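Local coordinates for protein alpha-galactosidase (Lactobacillus brevis, PDB 3MI6) that probably hydrolyses terminal, non-reducing alpha-galactose residues from galactosides such as galacto-oligosaccharides, galactomannans and galactolipids, as a member of glycoside hydrolase family 36, at residues E414-S419 and H502-G507; L463-I468 and Q517-V522; I476-N481 and Y509-R514; G532-G537 and P543-S548. One frame throughout, in Å; residues are numbered along the deposited sequence.

Contact 1 of 4, residues E414-S419 and H502-G507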
# COMPACT_ATOMS: atom_id res chain seq x y z
N GLU D 414 -19.72 -10.85 -41.80
CA GLU D 414 -20.30 -10.37 -40.54
C GLU D 414 -21.77 -10.76 -40.54
O GLU D 414 -22.64 -9.91 -40.69
CB GLU D 414 -20.14 -8.85 -40.39
CG GLU D 414 -20.40 -8.30 -38.98
CD GLU D 414 -20.22 -6.79 -38.88
OE1 GLU D 414 -19.61 -6.19 -39.79
OE2 GLU D 414 -20.68 -6.19 -37.89
N PRO D 415 -22.04 -12.07 -40.38
CA PRO D 415 -23.34 -12.75 -40.55
C PRO D 415 -24.49 -12.14 -39.75
O PRO D 415 -25.55 -11.86 -40.31
CB PRO D 415 -23.07 -14.15 -40.00
CG PRO D 415 -21.62 -14.35 -40.16
CD PRO D 415 -21.00 -13.01 -39.91
N GLU D 416 -24.27 -11.98 -38.45
CA GLU D 416 -25.31 -11.56 -37.52
C GLU D 416 -25.88 -10.15 -37.81
O GLU D 416 -26.81 -9.71 -37.12
CB GLU D 416 -24.78 -11.65 -36.08
CG GLU D 416 -24.10 -12.99 -35.73
CD GLU D 416 -22.98 -12.85 -34.68
OE1 GLU D 416 -23.29 -12.53 -33.51
OE2 GLU D 416 -21.79 -13.05 -35.03
N MSE D 417 -25.35 -9.46 -38.83
CA MSE D 417 -25.66 -8.04 -39.08
C MSE D 417 -26.43 -7.71 -40.36
O MSE D 417 -26.33 -8.41 -41.37
CB MSE D 417 -24.37 -7.20 -39.04
CG MSE D 417 -23.61 -7.29 -37.72
SE MSE D 417 -24.68 -6.80 -36.14
CE MSE D 417 -23.52 -7.62 -34.80
N VAL D 418 -27.20 -6.62 -40.32
CA VAL D 418 -28.00 -6.16 -41.45
C VAL D 418 -28.01 -4.62 -41.56
O VAL D 418 -28.30 -3.93 -40.58
CB VAL D 418 -29.47 -6.71 -41.38
CG1 VAL D 418 -30.15 -6.25 -40.09
CG2 VAL D 418 -30.28 -6.33 -42.63
N SER D 419 -27.66 -4.11 -42.73
CA SER D 419 -27.76 -2.68 -43.03
C SER D 419 -29.13 -2.37 -43.63
O SER D 419 -29.73 -3.22 -44.28
CB SER D 419 -26.65 -2.27 -44.00
OG SER D 419 -25.52 -1.76 -43.32
N HIS D 502 -29.95 -15.32 -24.53
CA HIS D 502 -29.38 -16.67 -24.60
C HIS D 502 -29.71 -17.39 -25.90
O HIS D 502 -28.90 -18.15 -26.42
CB HIS D 502 -29.83 -17.51 -23.42
CG HIS D 502 -29.15 -18.84 -23.35
ND1 HIS D 502 -29.84 -20.02 -23.34
CD2 HIS D 502 -27.84 -19.16 -23.31
CE1 HIS D 502 -28.99 -21.03 -23.28
NE2 HIS D 502 -27.77 -20.53 -23.26
N ARG D 503 -30.91 -17.15 -26.42
CA ARG D 503 -31.34 -17.83 -27.63
C ARG D 503 -30.51 -17.33 -28.80
O ARG D 503 -30.07 -18.11 -29.64
CB ARG D 503 -32.83 -17.63 -27.88
CG ARG D 503 -33.72 -18.54 -27.06
CD ARG D 503 -35.19 -18.22 -27.26
NE ARG D 503 -36.03 -19.15 -26.51
CZ ARG D 503 -36.42 -20.34 -26.97
NH1 ARG D 503 -36.04 -20.74 -28.18
NH2 ARG D 503 -37.18 -21.12 -26.22
N TYR D 504 -30.29 -16.02 -28.83
CA TYR D 504 -29.50 -15.43 -29.88
C TYR D 504 -28.13 -16.10 -29.90
O TYR D 504 -27.59 -16.45 -30.96
CB TYR D 504 -29.36 -13.93 -29.64
CG TYR D 504 -28.35 -13.23 -30.52
CD1 TYR D 504 -26.99 -13.45 -30.36
CD2 TYR D 504 -28.76 -12.33 -31.50
CE1 TYR D 504 -26.07 -12.81 -31.14
CE2 TYR D 504 -27.85 -11.69 -32.28
CZ TYR D 504 -26.51 -11.92 -32.11
OH TYR D 504 -25.58 -11.27 -32.89
N ILE D 505 -27.57 -16.29 -28.72
CA ILE D 505 -26.29 -16.95 -28.62
C ILE D 505 -26.37 -18.42 -29.12
O ILE D 505 -25.57 -18.83 -29.96
CB ILE D 505 -25.65 -16.70 -27.21
CG1 ILE D 505 -24.46 -15.75 -27.38
CG2 ILE D 505 -25.24 -17.97 -26.49
CD1 ILE D 505 -23.60 -16.09 -28.57
N LEU D 506 -27.36 -19.17 -28.66
CA LEU D 506 -27.55 -20.52 -29.18
C LEU D 506 -27.61 -20.51 -30.71
O LEU D 506 -27.07 -21.39 -31.37
CB LEU D 506 -28.81 -21.16 -28.60
CG LEU D 506 -28.79 -21.35 -27.08
CD1 LEU D 506 -30.09 -21.94 -26.58
CD2 LEU D 506 -27.60 -22.20 -26.64
N GLY D 507 -28.26 -19.49 -31.28
CA GLY D 507 -28.30 -19.32 -32.71
C GLY D 507 -26.93 -19.22 -33.37
O GLY D 507 -26.66 -19.88 -34.40
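The hydroxyl of Y504 meets the carboxylate of E416 across a gap that their backbones leave wide: the nearest CA atoms, those of these two residues, are 9.5 Å apart, and the two side chains span the distance. They cross at about a right angle. On the helix side, CG of Y504 stands anti to the backbone N (chi1 169°), which carries the phenol out to the turn and brings its hydroxyl to the carboxylate. Y504 OH donates to E416 OE1 over 2.7 Å. The acceptor oxygen lies at the edge of the phenol, near the ring plane, while the carboxylate itself is turned 55° against that ring and is met on the anti side, 19° out of its own plane. The hydroxyl also rests on the aliphatic part of the glutamate, with Y504 OH 3.3 Å from E416 CB, so the chain of E416, bent at chi2, curls around the phenol oxygen. E416 sits in a type I turn from E414 to M417, which follows strand 408-413 of the (beta/alpha)8 barrel; Y504 belongs to helix 500-518, which packs outside that barrel. The other carboxylate oxygen, OE2, accepts a hydrogen bond from NE1 of W478, a predicted substrate-binding residue, and forms a salt bridge with NH2 of R533. Both residues of the contact are buried. The guanidinium probably keeps this buried carboxylate ionised, and the phenol bond would then help to fix its rotation, consistent with E416 acting as a second-shell residue that helps to position the indole of W478.

Contact 2 of 4, residues L463-I468 and Q517-V522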
# COMPACT_ATOMS: atom_id res chain seq x y z
N LEU D 463 -26.23 -19.35 -47.49
CA LEU D 463 -25.43 -18.32 -48.14
C LEU D 463 -23.92 -18.47 -47.97
O LEU D 463 -23.13 -18.19 -48.88
CB LEU D 463 -25.87 -16.93 -47.67
CG LEU D 463 -26.57 -16.19 -48.81
CD1 LEU D 463 -27.02 -14.80 -48.41
CD2 LEU D 463 -25.63 -16.13 -50.00
N MSE D 464 -23.50 -18.92 -46.79
CA MSE D 464 -22.08 -19.05 -46.50
C MSE D 464 -21.46 -20.31 -47.11
O MSE D 464 -20.36 -20.26 -47.67
CB MSE D 464 -21.82 -18.97 -45.01
CG MSE D 464 -21.99 -17.58 -44.48
SE MSE D 464 -21.49 -17.39 -42.61
CE MSE D 464 -23.17 -16.74 -41.93
N SER D 465 -22.18 -21.43 -47.02
CA SER D 465 -21.71 -22.68 -47.61
C SER D 465 -21.63 -22.55 -49.12
O SER D 465 -20.75 -23.11 -49.76
CB SER D 465 -22.59 -23.85 -47.19
OG SER D 465 -23.95 -23.52 -47.32
N GLN D 466 -22.55 -21.79 -49.70
CA GLN D 466 -22.50 -21.57 -51.14
C GLN D 466 -21.22 -20.86 -51.51
O GLN D 466 -20.69 -21.05 -52.61
CB GLN D 466 -23.71 -20.77 -51.61
CG GLN D 466 -25.01 -21.55 -51.57
CD GLN D 466 -26.17 -20.81 -52.20
OE1 GLN D 466 -26.09 -19.60 -52.46
NE2 GLN D 466 -27.26 -21.52 -52.44
N MSE D 467 -20.71 -20.04 -50.59
CA MSE D 467 -19.51 -19.26 -50.82
C MSE D 467 -18.23 -20.06 -50.56
O MSE D 467 -17.20 -19.86 -51.21
CB MSE D 467 -19.53 -18.00 -49.97
CG MSE D 467 -18.52 -16.95 -50.40
SE MSE D 467 -18.83 -16.22 -52.20
CE MSE D 467 -20.74 -15.88 -52.03
N ILE D 468 -18.31 -20.97 -49.59
CA ILE D 468 -17.21 -21.87 -49.27
C ILE D 468 -17.00 -22.88 -50.38
O ILE D 468 -15.86 -23.20 -50.72
CB ILE D 468 -17.48 -22.64 -47.97
CG1 ILE D 468 -17.47 -21.70 -46.77
CG2 ILE D 468 -16.46 -23.73 -47.78
CD1 ILE D 468 -18.00 -22.33 -45.50
N GLN D 517 -19.22 -28.54 -39.10
CA GLN D 517 -19.44 -29.96 -39.36
C GLN D 517 -19.46 -30.26 -40.87
O GLN D 517 -18.97 -31.30 -41.30
CB GLN D 517 -20.72 -30.45 -38.68
CG GLN D 517 -20.78 -30.05 -37.24
CD GLN D 517 -21.52 -31.04 -36.38
OE1 GLN D 517 -22.53 -30.69 -35.74
NE2 GLN D 517 -21.03 -32.29 -36.35
N ALA D 518 -19.99 -29.34 -41.66
CA ALA D 518 -20.14 -29.57 -43.09
C ALA D 518 -18.88 -29.27 -43.88
O ALA D 518 -18.69 -29.83 -44.96
CB ALA D 518 -21.29 -28.76 -43.64
N TYR D 519 -18.03 -28.40 -43.36
CA TYR D 519 -16.78 -28.02 -44.04
C TYR D 519 -15.63 -27.92 -43.05
O TYR D 519 -15.08 -26.84 -42.85
CB TYR D 519 -16.95 -26.68 -44.78
CG TYR D 519 -18.18 -26.59 -45.67
CD1 TYR D 519 -18.11 -26.92 -47.02
CD2 TYR D 519 -19.40 -26.15 -45.17
CE1 TYR D 519 -19.22 -26.84 -47.84
CE2 TYR D 519 -20.51 -26.07 -45.98
CZ TYR D 519 -20.42 -26.41 -47.31
OH TYR D 519 -21.54 -26.31 -48.11
N PRO D 520 -15.26 -29.05 -42.43
CA PRO D 520 -14.31 -29.08 -41.31
C PRO D 520 -12.88 -28.63 -41.62
O PRO D 520 -12.09 -28.53 -40.69
CB PRO D 520 -14.32 -30.55 -40.87
CG PRO D 520 -14.84 -31.30 -42.04
CD PRO D 520 -15.82 -30.38 -42.70
N ASN D 521 -12.54 -28.37 -42.87
CA ASN D 521 -11.17 -27.96 -43.21
C ASN D 521 -11.03 -26.45 -43.25
O ASN D 521 -9.97 -25.90 -43.61
CB ASN D 521 -10.74 -28.55 -44.56
CG ASN D 521 -10.68 -30.06 -44.53
OD1 ASN D 521 -10.50 -30.67 -43.46
ND2 ASN D 521 -10.82 -30.68 -45.69
N VAL D 522 -12.11 -25.78 -42.90
CA VAL D 522 -12.14 -24.34 -42.92
C VAL D 522 -11.74 -23.86 -41.54
O VAL D 522 -12.35 -24.22 -40.54
CB VAL D 522 -13.53 -23.82 -43.29
CG1 VAL D 522 -13.65 -22.33 -42.98
CG2 VAL D 522 -13.83 -24.10 -44.76
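I468 lies against the ring of Y519, and this is the close-fitting half of the contact. Its CG2 approaches Y519 CD1 to 3.7 Å and Y519 CG to 3.9 Å, while the other branch ends with CD1 over one face of the ring, 4.1 Å from Y519 CD2. CG2 is anti to the backbone N and CG1 beside it (chi1 -68°), which lets both branches of the isoleucine address the same ring. The inner flank is closed by V522, whose CG2 stands 4.0 Å from I468 CG2; both of these residues are buried. The chain path explains the convergence. Helix 454-471 and helix 500-518 are successive outer helices of the (beta/alpha)8 barrel, and Y519 is the first residue to leave the helical backbone of the second. A type I turn from Y519 to V522, with V522 N bonded to Y519 O at 3.2 Å, then feeds strand 523-526. Away from this apolar centre the fit is less well defined. Y519 is partly exposed, and its phenol end runs out beside S465, where the modelled spacing is doubtful; its OH makes a weak hydrogen bond with E469 OE2. S465 OG instead turns back to F461 O of its own helix.

Contact 3 of 4, residues I476-N481 and Y509-R514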
# COMPACT_ATOMS: atom_id res chain seq x y z
N ILE D 476 -12.24 -18.32 -42.87
CA ILE D 476 -13.24 -17.27 -42.80
C ILE D 476 -13.00 -16.41 -41.56
O ILE D 476 -12.84 -16.90 -40.45
CB ILE D 476 -14.68 -17.87 -42.83
CG1 ILE D 476 -15.13 -18.10 -44.28
CG2 ILE D 476 -15.67 -16.97 -42.14
CD1 ILE D 476 -16.40 -18.89 -44.41
N LYS D 477 -12.93 -15.10 -41.76
CA LYS D 477 -12.94 -14.17 -40.65
C LYS D 477 -14.40 -13.81 -40.41
O LYS D 477 -15.05 -13.22 -41.26
CB LYS D 477 -12.10 -12.94 -40.98
CG LYS D 477 -11.76 -12.03 -39.79
CD LYS D 477 -10.91 -10.85 -40.28
CE LYS D 477 -10.69 -9.78 -39.22
NZ LYS D 477 -9.92 -8.59 -39.72
N TRP D 478 -14.90 -14.21 -39.25
CA TRP D 478 -16.30 -13.99 -38.88
C TRP D 478 -16.37 -12.89 -37.82
O TRP D 478 -16.14 -13.12 -36.63
CB TRP D 478 -16.89 -15.31 -38.38
CG TRP D 478 -18.26 -15.26 -37.78
CD1 TRP D 478 -18.86 -14.19 -37.19
CD2 TRP D 478 -19.18 -16.34 -37.67
NE1 TRP D 478 -20.11 -14.54 -36.72
CE2 TRP D 478 -20.33 -15.86 -37.00
CE3 TRP D 478 -19.15 -17.69 -38.07
CZ2 TRP D 478 -21.44 -16.66 -36.73
CZ3 TRP D 478 -20.25 -18.48 -37.79
CH2 TRP D 478 -21.38 -17.97 -37.13
N ASP D 479 -16.70 -11.69 -38.29
CA ASP D 479 -16.64 -10.50 -37.46
C ASP D 479 -18.02 -10.19 -36.85
O ASP D 479 -18.99 -10.88 -37.12
CB ASP D 479 -16.16 -9.34 -38.33
CG ASP D 479 -15.54 -8.23 -37.53
OD1 ASP D 479 -15.74 -8.20 -36.29
OD2 ASP D 479 -14.85 -7.38 -38.15
N MSE D 480 -18.09 -9.14 -36.04
CA MSE D 480 -19.31 -8.78 -35.32
C MSE D 480 -19.09 -7.41 -34.65
O MSE D 480 -18.46 -7.34 -33.59
CB MSE D 480 -19.66 -9.85 -34.28
CG MSE D 480 -21.10 -9.84 -33.82
SE MSE D 480 -21.49 -8.54 -32.40
CE MSE D 480 -20.67 -9.43 -30.85
N ASN D 481 -19.62 -6.35 -35.26
CA ASN D 481 -19.16 -4.99 -35.01
C ASN D 481 -20.09 -3.99 -34.30
O ASN D 481 -19.81 -2.80 -34.29
CB ASN D 481 -18.69 -4.36 -36.32
CG ASN D 481 -17.35 -4.91 -36.78
OD1 ASN D 481 -17.20 -5.35 -37.93
ND2 ASN D 481 -16.38 -4.89 -35.88
N TYR D 509 -24.18 -20.31 -32.10
CA TYR D 509 -23.59 -21.64 -32.03
C TYR D 509 -24.17 -22.55 -33.12
O TYR D 509 -23.43 -23.26 -33.81
CB TYR D 509 -23.75 -22.28 -30.66
CG TYR D 509 -23.01 -21.54 -29.58
CD1 TYR D 509 -21.84 -20.86 -29.87
CD2 TYR D 509 -23.48 -21.51 -28.29
CE1 TYR D 509 -21.14 -20.19 -28.90
CE2 TYR D 509 -22.79 -20.82 -27.30
CZ TYR D 509 -21.62 -20.16 -27.62
OH TYR D 509 -20.91 -19.47 -26.64
N GLN D 510 -25.49 -22.53 -33.26
CA GLN D 510 -26.13 -23.26 -34.35
C GLN D 510 -25.37 -23.03 -35.66
O GLN D 510 -25.04 -23.98 -36.37
CB GLN D 510 -27.60 -22.81 -34.51
CG GLN D 510 -28.62 -23.64 -33.72
CD GLN D 510 -28.47 -25.13 -34.00
OE1 GLN D 510 -28.89 -25.62 -35.07
NE2 GLN D 510 -27.87 -25.85 -33.05
N LEU D 511 -25.09 -21.78 -35.98
CA LEU D 511 -24.48 -21.46 -37.26
C LEU D 511 -23.05 -21.98 -37.34
O LEU D 511 -22.62 -22.48 -38.38
CB LEU D 511 -24.50 -19.96 -37.51
CG LEU D 511 -24.76 -19.52 -38.95
CD1 LEU D 511 -24.24 -18.12 -39.14
CD2 LEU D 511 -24.14 -20.45 -39.97
N TYR D 512 -22.30 -21.84 -36.25
CA TYR D 512 -20.92 -22.28 -36.24
C TYR D 512 -20.93 -23.78 -36.24
O TYR D 512 -20.03 -24.42 -36.78
CB TYR D 512 -20.22 -21.81 -34.97
CG TYR D 512 -19.35 -20.59 -35.12
CD1 TYR D 512 -19.73 -19.38 -34.57
CD2 TYR D 512 -18.14 -20.65 -35.79
CE1 TYR D 512 -18.94 -18.26 -34.69
CE2 TYR D 512 -17.33 -19.55 -35.92
CZ TYR D 512 -17.73 -18.35 -35.37
OH TYR D 512 -16.92 -17.24 -35.50
N ALA D 513 -21.94 -24.35 -35.60
CA ALA D 513 -21.98 -25.79 -35.46
C ALA D 513 -22.20 -26.44 -36.82
O ALA D 513 -21.57 -27.43 -37.16
CB ALA D 513 -23.05 -26.21 -34.47
N ARG D 514 -23.09 -25.85 -37.62
CA ARG D 514 -23.42 -26.45 -38.90
C ARG D 514 -22.36 -26.19 -39.96
O ARG D 514 -22.08 -27.06 -40.78
CB ARG D 514 -24.80 -25.98 -39.36
CG ARG D 514 -25.92 -26.64 -38.57
CD ARG D 514 -27.23 -25.90 -38.70
NE ARG D 514 -27.83 -26.01 -40.03
CZ ARG D 514 -28.86 -25.28 -40.43
NH1 ARG D 514 -29.38 -24.38 -39.60
NH2 ARG D 514 -29.36 -25.43 -41.65
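W478 leaves strand 475-478 with its CB toward helix 500-518, and CG anti to the backbone N (chi1 172°) sends the indole onto the ring of Y512. At the root, W478 CB lies 3.5 Å from Y512 OH. That hydroxyl then sits close to CG and to CD2, one of the two atoms shared by the indole rings. NE1, on the five-membered ring, finds its partner in E416 OE2 outside these segments. The six-membered ring carries the main interaction: its centroid is 3.6 Å from that of Y512 and the planes differ by 4°, an offset stack in which CZ3 lies over the centre of the phenol ring. At the tip, CH2 touches L511, 3.5 Å from its CD1 and 3.7 Å from its CB. This is strand-to-helix packing in the (beta/alpha)8 barrel: W478 ends the fourth barrel strand, and the helix joins that strand to the next, 523-526. Replacing W478 by an alanine would probably leave one face of Y512 without its stacking partner, open a gap beside L511 and deprive E416 of a donor. K477 to N481 are predicted to bind substrate, and D479 is predicted to be the nucleophile; its CB points away from the helix, opposite in sense to that of W478. On the helix side, L511 also reaches M464 of helix 454-471, and Y512 touches S526 of the neighbouring strand.

Contact 4 of 4, residues G532-G537 and P543-S548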
# COMPACT_ATOMS: atom_id res chain seq x y z
N GLY D 532 -13.91 -8.43 -28.77
CA GLY D 532 -15.17 -8.21 -28.08
C GLY D 532 -15.94 -9.49 -27.78
O GLY D 532 -16.99 -9.45 -27.14
N ARG D 533 -15.44 -10.63 -28.25
CA ARG D 533 -16.03 -11.91 -27.89
C ARG D 533 -14.97 -12.94 -27.57
O ARG D 533 -15.21 -14.13 -27.67
CB ARG D 533 -16.95 -12.43 -29.00
CG ARG D 533 -18.40 -12.09 -28.79
CD ARG D 533 -19.27 -13.24 -29.19
NE ARG D 533 -19.27 -13.48 -30.64
CZ ARG D 533 -20.29 -13.20 -31.45
NH1 ARG D 533 -21.41 -12.66 -30.96
NH2 ARG D 533 -20.18 -13.46 -32.75
N PHE D 534 -13.81 -12.47 -27.15
CA PHE D 534 -12.67 -13.34 -26.96
C PHE D 534 -12.90 -14.32 -25.81
O PHE D 534 -12.48 -14.04 -24.67
CB PHE D 534 -11.44 -12.48 -26.67
CG PHE D 534 -10.14 -13.18 -26.88
CD1 PHE D 534 -9.64 -14.02 -25.92
CD2 PHE D 534 -9.44 -13.01 -28.06
CE1 PHE D 534 -8.46 -14.67 -26.13
CE2 PHE D 534 -8.25 -13.65 -28.28
CZ PHE D 534 -7.75 -14.49 -27.31
N ASP D 535 -13.53 -15.46 -26.09
CA ASP D 535 -13.90 -16.36 -25.01
C ASP D 535 -13.94 -17.85 -25.37
O ASP D 535 -13.94 -18.22 -26.52
CB ASP D 535 -15.24 -15.94 -24.42
CG ASP D 535 -16.37 -16.00 -25.42
OD1 ASP D 535 -16.37 -16.92 -26.27
OD2 ASP D 535 -17.26 -15.14 -25.33
N LEU D 536 -13.96 -18.70 -24.35
CA LEU D 536 -13.87 -20.14 -24.56
C LEU D 536 -15.01 -20.63 -25.45
O LEU D 536 -14.87 -21.60 -26.18
CB LEU D 536 -13.83 -20.89 -23.22
CG LEU D 536 -12.67 -20.55 -22.25
CD1 LEU D 536 -12.92 -21.12 -20.88
CD2 LEU D 536 -11.31 -20.99 -22.74
N GLY D 537 -16.13 -19.91 -25.42
CA GLY D 537 -17.29 -20.33 -26.18
C GLY D 537 -16.97 -20.39 -27.66
O GLY D 537 -17.44 -21.27 -28.37
N PRO D 543 -10.58 -21.84 -33.44
CA PRO D 543 -9.43 -22.06 -32.55
C PRO D 543 -8.64 -20.79 -32.28
O PRO D 543 -7.78 -20.78 -31.40
CB PRO D 543 -8.57 -23.03 -33.34
CG PRO D 543 -8.85 -22.64 -34.77
CD PRO D 543 -10.33 -22.34 -34.80
N GLN D 544 -8.93 -19.72 -33.00
CA GLN D 544 -8.19 -18.48 -32.79
C GLN D 544 -9.08 -17.26 -32.94
O GLN D 544 -10.05 -17.28 -33.71
CB GLN D 544 -6.99 -18.38 -33.74
CG GLN D 544 -7.34 -18.12 -35.18
CD GLN D 544 -6.16 -18.40 -36.06
OE1 GLN D 544 -5.37 -19.31 -35.78
NE2 GLN D 544 -6.00 -17.62 -37.12
N ALA D 545 -8.77 -16.19 -32.21
CA ALA D 545 -9.56 -14.98 -32.30
C ALA D 545 -8.68 -13.81 -32.72
O ALA D 545 -7.47 -13.84 -32.49
CB ALA D 545 -10.24 -14.69 -30.97
N TRP D 546 -9.28 -12.80 -33.35
CA TRP D 546 -8.58 -11.54 -33.62
C TRP D 546 -8.53 -10.75 -32.31
O TRP D 546 -9.53 -10.18 -31.88
CB TRP D 546 -9.30 -10.75 -34.72
CG TRP D 546 -8.64 -9.45 -35.07
CD1 TRP D 546 -9.23 -8.22 -35.16
CD2 TRP D 546 -7.24 -9.23 -35.34
NE1 TRP D 546 -8.30 -7.26 -35.49
CE2 TRP D 546 -7.07 -7.86 -35.61
CE3 TRP D 546 -6.13 -10.08 -35.40
CZ2 TRP D 546 -5.83 -7.31 -35.93
CZ3 TRP D 546 -4.90 -9.53 -35.71
CH2 TRP D 546 -4.76 -8.15 -35.97
N THR D 547 -7.37 -10.72 -31.67
CA THR D 547 -7.26 -10.32 -30.27
C THR D 547 -7.69 -8.88 -29.98
O THR D 547 -8.41 -8.62 -29.01
CB THR D 547 -5.84 -10.53 -29.75
OG1 THR D 547 -5.33 -11.75 -30.31
CG2 THR D 547 -5.80 -10.61 -28.22
N SER D 548 -7.23 -7.95 -30.80
CA SER D 548 -7.63 -6.56 -30.68
C SER D 548 -7.54 -5.89 -32.05
O SER D 548 -6.69 -6.25 -32.85
CB SER D 548 -6.71 -5.82 -29.70
OG SER D 548 -7.13 -4.48 -29.52
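The CD2-CE2 side of F534 meets A545 and T547 obliquely. F534 is the centre of an inverse gamma turn, and its CG, anti to the backbone N (chi1 -162°), turns the ring to the 543-548 segment. Along that segment, Q544 first directs its CB away from F534. A545 faces the other way: its CB stands 3.5 Å from F534 CD2 and equally 3.5 Å from F534 CE2, so the methyl meets one side of the ring along a bond, at a slant to the ring plane. W546 again points away, its NE1 hydrogen-bonded to OD1 of D549, the predicted proton donor. T547 returns to the phenylalanine with its CG2, 3.9 Å from F534 CE2, while its OG1 is bonded to G573 O. The ring of F534 also makes a cation-pi contact with R204. The residue after F534, D535, is the N-cap of helix 536-539, and the segments belong to the beta-alpha-beta unit of strands 523-526 and 544-546. Reducing F534 to a glycine would probably open a gap beside A545 and the methyl of T547, and leave R204 without its cation-pi partner. Across the two segments the chemistry is apolar contact without hydrogen bonds; the hydroxyl of T547 finds its partner outside both segments, which implies that hydrophobic burial joins this turn to the barrel wall.

All four contacts are buried within the (beta/alpha)8 barrel region, but contact 4 lies deepest, its centre about 6 Å from that of the chain, against about 24 Å for contact 2, which is the farthest out and has the partly exposed Y519 at its edge. Contacts 1, 2 and 3 share helix 500-518, using its start, its end and the stretch between; contact 3 is nested in the loop closed by contact 2, and the two are joined by the packing of I468 on I476. Chemistry shifts accordingly: aliphatic-aromatic outside in 2, ring stacking in 3, aromatic-methyl in 4, and a charged hydrogen-bond network in 1, which links 3 and 4.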